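Local coordinates for protein LYND (Lyngbya aestuarii, PDB 4V1T) that probably acts as an ATP-dependent YcaO cyclodehydratase, converting cysteine residues of precursor peptides to thiazolines during cyanobactin biosynthesis, at residues B[126-139]-B[253-265]. Sequence-based numbering, arbitrary orientation.
Sequences TVAALTTALRDIGI and LQTGLQFAATEIA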
loop_
_atom_site.group_PDB
_atom_site.type_symbol
_atom_site.label_atom_id
_atom_site.label_comp_id
_atom_site.label_asym_id
_atom_site.label_seq_id
_atom_site.Cartn_x
_atom_site.Cartn_y
_atom_site.Cartn_z
ATOM N N THR B 126 -30.819 22.196 5.970
ATOM C CA THR B 126 -29.880 21.112 5.751
ATOM C C THR B 126 -30.512 19.792 6.175
ATOM O O THR B 126 -30.374 18.779 5.495
ATOM C CB THR B 126 -28.563 21.334 6.519
ATOM O OG1 THR B 126 -27.840 22.411 5.920
ATOM C CG2 THR B 126 -27.679 20.069 6.495
ATOM N N VAL B 127 -31.204 19.813 7.307
ATOM C CA VAL B 127 -31.931 18.651 7.789
ATOM C C VAL B 127 -33.043 18.293 6.805
ATOM O O VAL B 127 -33.322 17.121 6.548
ATOM C CB VAL B 127 -32.527 18.894 9.192
ATOM C CG1 VAL B 127 -33.397 17.722 9.621
ATOM C CG2 VAL B 127 -31.414 19.120 10.207
ATOM N N ALA B 128 -33.668 19.317 6.251
ATOM C CA ALA B 128 -34.762 19.134 5.304
ATOM C C ALA B 128 -34.263 18.561 3.977
ATOM O O ALA B 128 -34.951 17.773 3.342
ATOM C CB ALA B 128 -35.480 20.456 5.072
ATOM N N ALA B 129 -33.061 18.950 3.570
ATOM C CA ALA B 129 -32.472 18.460 2.329
ATOM C C ALA B 129 -32.174 16.966 2.409
ATOM O O ALA B 129 -32.450 16.220 1.463
ATOM C CB ALA B 129 -31.201 19.227 1.997
ATOM N N LEU B 130 -31.598 16.534 3.528
ATOM C CA LEU B 130 -31.323 15.120 3.734
ATOM C C LEU B 130 -32.626 14.342 3.743
ATOM O O LEU B 130 -32.686 13.242 3.222
ATOM C CB LEU B 130 -30.557 14.880 5.036
ATOM C CG LEU B 130 -30.229 13.413 5.360
ATOM C CD1 LEU B 130 -29.446 12.759 4.224
ATOM C CD2 LEU B 130 -29.446 13.303 6.651
ATOM N N THR B 131 -33.658 14.935 4.343
ATOM C CA THR B 131 -34.986 14.327 4.403
ATOM C C THR B 131 -35.497 14.086 2.990
ATOM O O THR B 131 -36.002 13.006 2.675
ATOM C CB THR B 131 -35.986 15.213 5.186
ATOM O OG1 THR B 131 -35.558 15.338 6.551
ATOM C CG2 THR B 131 -37.397 14.630 5.147
ATOM N N THR B 132 -35.345 15.093 2.141
ATOM C CA THR B 132 -35.732 14.986 0.745
ATOM C C THR B 132 -34.910 13.915 0.030
ATOM O O THR B 132 -35.444 13.092 -0.722
ATOM C CB THR B 132 -35.568 16.340 0.032
ATOM O OG1 THR B 132 -36.366 17.309 0.709
ATOM C CG2 THR B 132 -36.014 16.265 -1.433
ATOM N N ALA B 133 -33.612 13.903 0.289
ATOM C CA ALA B 133 -32.737 12.923 -0.320
ATOM C C ALA B 133 -33.183 11.510 0.034
ATOM O O ALA B 133 -33.220 10.625 -0.825
ATOM C CB ALA B 133 -31.312 13.149 0.125
ATOM N N LEU B 134 -33.521 11.296 1.299
ATOM C CA LEU B 134 -33.971 9.988 1.755
ATOM C C LEU B 134 -35.312 9.603 1.130
ATOM O O LEU B 134 -35.528 8.446 0.747
ATOM C CB LEU B 134 -34.078 9.963 3.281
ATOM C CG LEU B 134 -32.737 9.908 4.018
ATOM C CD1 LEU B 134 -32.873 10.338 5.476
ATOM C CD2 LEU B 134 -32.159 8.514 3.925
ATOM N N ARG B 135 -36.207 10.578 1.038
ATOM C CA ARG B 135 -37.539 10.355 0.493
ATOM C C ARG B 135 -37.486 9.940 -0.975
ATOM O O ARG B 135 -38.308 9.168 -1.438
ATOM C CB ARG B 135 -38.383 11.621 0.653
ATOM C CG ARG B 135 -39.824 11.487 0.191
ATOM C CD ARG B 135 -40.590 12.759 0.517
ATOM N NE ARG B 135 -41.996 12.682 0.131
ATOM C CZ ARG B 135 -42.915 13.595 0.444
ATOM N NH1 ARG B 135 -42.589 14.669 1.152
ATOM N NH2 ARG B 135 -44.170 13.437 0.047
ATOM N N ASP B 136 -36.508 10.453 -1.700
ATOM C CA ASP B 136 -36.370 10.143 -3.116
ATOM C C ASP B 136 -35.914 8.695 -3.340
ATOM O O ASP B 136 -36.040 8.168 -4.436
ATOM C CB ASP B 136 -35.391 11.124 -3.776
ATOM C CG ASP B 136 -35.945 12.535 -3.859
ATOM O OD1 ASP B 136 -37.175 12.703 -3.725
ATOM O OD2 ASP B 136 -35.158 13.482 -4.069
ATOM N N ILE B 137 -35.391 8.050 -2.302
ATOM C CA ILE B 137 -34.985 6.660 -2.412
ATOM C C ILE B 137 -35.888 5.757 -1.578
ATOM O O ILE B 137 -35.571 4.596 -1.358
ATOM C CB ILE B 137 -33.508 6.458 -2.005
ATOM C CG1 ILE B 137 -33.251 6.946 -0.580
ATOM C CG2 ILE B 137 -32.600 7.203 -2.971
ATOM C CD1 ILE B 137 -31.872 6.610 -0.066
ATOM N N GLY B 138 -37.009 6.299 -1.118
ATOM C CA GLY B 138 -38.049 5.500 -0.480
ATOM C C GLY B 138 -38.002 5.416 1.033
ATOM O O GLY B 138 -38.757 4.660 1.631
ATOM N N ILE B 139 -37.125 6.192 1.658
ATOM C CA ILE B 139 -36.967 6.146 3.104
ATOM C C ILE B 139 -37.678 7.328 3.742
ATOM O O ILE B 139 -37.434 8.475 3.370
ATOM C CB ILE B 139 -35.478 6.143 3.504
ATOM C CG1 ILE B 139 -34.818 4.860 3.007
ATOM C CG2 ILE B 139 -35.322 6.222 5.014
ATOM C CD1 ILE B 139 -33.311 4.861 3.083
ATOM N N LEU B 253 -22.101 20.129 -0.082
ATOM C CA LEU B 253 -23.127 19.798 0.907
ATOM C C LEU B 253 -24.020 18.678 0.380
ATOM O O LEU B 253 -24.213 17.664 1.039
ATOM C CB LEU B 253 -23.973 21.024 1.243
ATOM C CG LEU B 253 -25.153 20.788 2.194
ATOM C CD1 LEU B 253 -24.669 20.272 3.541
ATOM C CD2 LEU B 253 -25.968 22.069 2.374
ATOM N N GLN B 254 -24.564 18.882 -0.807
ATOM C CA GLN B 254 -25.465 17.918 -1.422
ATOM C C GLN B 254 -24.753 16.599 -1.732
ATOM O O GLN B 254 -25.349 15.538 -1.622
ATOM C CB GLN B 254 -26.084 18.505 -2.698
ATOM C CG GLN B 254 -27.345 19.319 -2.465
ATOM C CD GLN B 254 -28.543 18.459 -2.088
ATOM O OE1 GLN B 254 -28.740 17.367 -2.640
ATOM N NE2 GLN B 254 -29.343 18.938 -1.148
ATOM N N THR B 255 -23.478 16.671 -2.092
ATOM C CA THR B 255 -22.675 15.471 -2.298
ATOM C C THR B 255 -22.625 14.643 -1.020
ATOM O O THR B 255 -22.726 13.422 -1.058
ATOM C CB THR B 255 -21.232 15.814 -2.724
ATOM O OG1 THR B 255 -21.232 16.321 -4.062
ATOM C CG2 THR B 255 -20.338 14.580 -2.668
ATOM N N GLY B 256 -22.466 15.315 0.110
ATOM C CA GLY B 256 -22.395 14.652 1.392
ATOM C C GLY B 256 -23.723 14.063 1.855
ATOM O O GLY B 256 -23.758 12.970 2.430
ATOM N N LEU B 257 -24.812 14.783 1.617
ATOM C CA LEU B 257 -26.125 14.338 2.078
ATOM C C LEU B 257 -26.676 13.180 1.233
ATOM O O LEU B 257 -27.326 12.273 1.751
ATOM C CB LEU B 257 -27.096 15.511 2.060
ATOM C CG LEU B 257 -26.757 16.666 3.012
ATOM C CD1 LEU B 257 -27.719 17.827 2.807
ATOM C CD2 LEU B 257 -26.756 16.222 4.462
ATOM N N GLN B 258 -26.416 13.216 -0.067
ATOM C CA GLN B 258 -26.869 12.160 -0.968
ATOM C C GLN B 258 -26.052 10.893 -0.718
ATOM O O GLN B 258 -26.579 9.785 -0.686
ATOM C CB GLN B 258 -26.745 12.611 -2.429
ATOM C CG GLN B 258 -27.656 13.778 -2.809
ATOM C CD GLN B 258 -29.117 13.396 -2.884
ATOM O OE1 GLN B 258 -29.484 12.234 -2.698
ATOM N NE2 GLN B 258 -29.962 14.374 -3.157
ATOM N N PHE B 259 -24.753 11.083 -0.530
ATOM C CA PHE B 259 -23.852 10.010 -0.140
ATOM C C PHE B 259 -24.333 9.384 1.172
ATOM O O PHE B 259 -24.399 8.168 1.312
ATOM C CB PHE B 259 -22.440 10.576 0.004
ATOM C CG PHE B 259 -21.337 9.558 -0.038
ATOM C CD1 PHE B 259 -21.578 8.206 0.129
ATOM C CD2 PHE B 259 -20.028 9.979 -0.227
ATOM C CE1 PHE B 259 -20.537 7.295 0.102
ATOM C CE2 PHE B 259 -18.986 9.078 -0.248
ATOM C CZ PHE B 259 -19.241 7.733 -0.091
ATOM N N ALA B 260 -24.687 10.223 2.132
ATOM C CA ALA B 260 -25.196 9.736 3.407
ATOM C C ALA B 260 -26.502 8.960 3.213
ATOM O O ALA B 260 -26.728 7.933 3.858
ATOM C CB ALA B 260 -25.405 10.885 4.365
ATOM N N ALA B 261 -27.363 9.457 2.331
ATOM C CA ALA B 261 -28.636 8.790 2.063
ATOM C C ALA B 261 -28.424 7.344 1.582
ATOM O O ALA B 261 -29.094 6.420 2.044
ATOM C CB ALA B 261 -29.440 9.576 1.038
ATOM N N THR B 262 -27.476 7.165 0.669
ATOM C CA THR B 262 -27.144 5.850 0.139
ATOM C C THR B 262 -26.675 4.903 1.239
ATOM O O THR B 262 -27.101 3.750 1.306
ATOM C CB THR B 262 -26.044 5.964 -0.934
ATOM O OG1 THR B 262 -26.520 6.778 -2.008
ATOM C CG2 THR B 262 -25.661 4.595 -1.476
ATOM N N GLU B 263 -25.790 5.390 2.106
ATOM C CA GLU B 263 -25.236 4.554 3.166
ATOM C C GLU B 263 -26.269 4.276 4.258
ATOM O O GLU B 263 -26.222 3.236 4.932
ATOM C CB GLU B 263 -23.986 5.196 3.758
ATOM C CG GLU B 263 -22.817 5.274 2.794
ATOM C CD GLU B 263 -22.346 3.913 2.307
ATOM O OE1 GLU B 263 -22.366 2.946 3.099
ATOM O OE2 GLU B 263 -21.941 3.811 1.132
ATOM N N ILE B 264 -27.200 5.202 4.426
ATOM C CA ILE B 264 -28.305 4.995 5.341
ATOM C C ILE B 264 -29.175 3.850 4.815
ATOM O O ILE B 264 -29.539 2.953 5.556
ATOM C CB ILE B 264 -29.137 6.275 5.518
ATOM C CG1 ILE B 264 -28.382 7.262 6.413
ATOM C CG2 ILE B 264 -30.490 5.962 6.167
ATOM C CD1 ILE B 264 -28.876 8.698 6.311
ATOM N N ALA B 265 -29.493 3.908 3.527
ATOM C CA ALA B 265 -30.292 2.874 2.874
ATOM C C ALA B 265 -29.606 1.518 2.958
ATOM O O ALA B 265 -30.234 0.516 3.279
ATOM C CB ALA B 265 -30.551 3.242 1.426
HETATM O O HOH W 1 -31.735 17.174 -1.135
HETATM O O HOH W 2 -31.711 11.052 -3.414
HETATM O O HOH W 3 -32.626 15.799 -3.515
#
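L257 is the chief bump on helix 253-265, and it fits the hollow between T126, A129 and L130 of helix 126-135: its CD1 lies 3.8 Å from A129 CB and near T126 O, while CD2 faces L130 CB. In return L130 reaches over the backbone of its partner. Its chi1 of 179° swings CG away from the backbone N, which carries L130 CD1 to 3.3 Å from L257 O. One turn on, small residues let the helices close in, A133 CB meeting A261 CB at 4.1 Å, and the axes pass 9.0 Å apart at a crossing angle of -47°. L134 and I264 cross at about a right angle, CD2 of L134 on CG2 of I264. The helix 126-135 ends in a Schellman motif with G138 at C', and the turn brings I137 and I139 back to the second helix: I137 CD1 rests between A261 and A265, and I139 CD1 presses on A265 CB at 3.6 Å. Along one flank the seam is polar. The Q258 amide lies against A133 CB, its rotation fixed by a hydrogen bond from NE2 to Q254 OE1, in that carbonyl's plane; one water links A129 O to Q254 NE2, and a second donates to both A133 O and Q258 OE1. Both helices pack side by side on one mixed seven-stranded sheet (strands 114-118, 154-157 and 189-196), and Q254 and Q258 also touch the second subunit. With no direct hydrogen bond across, association rests on apolar fit, water satisfying the polar flank.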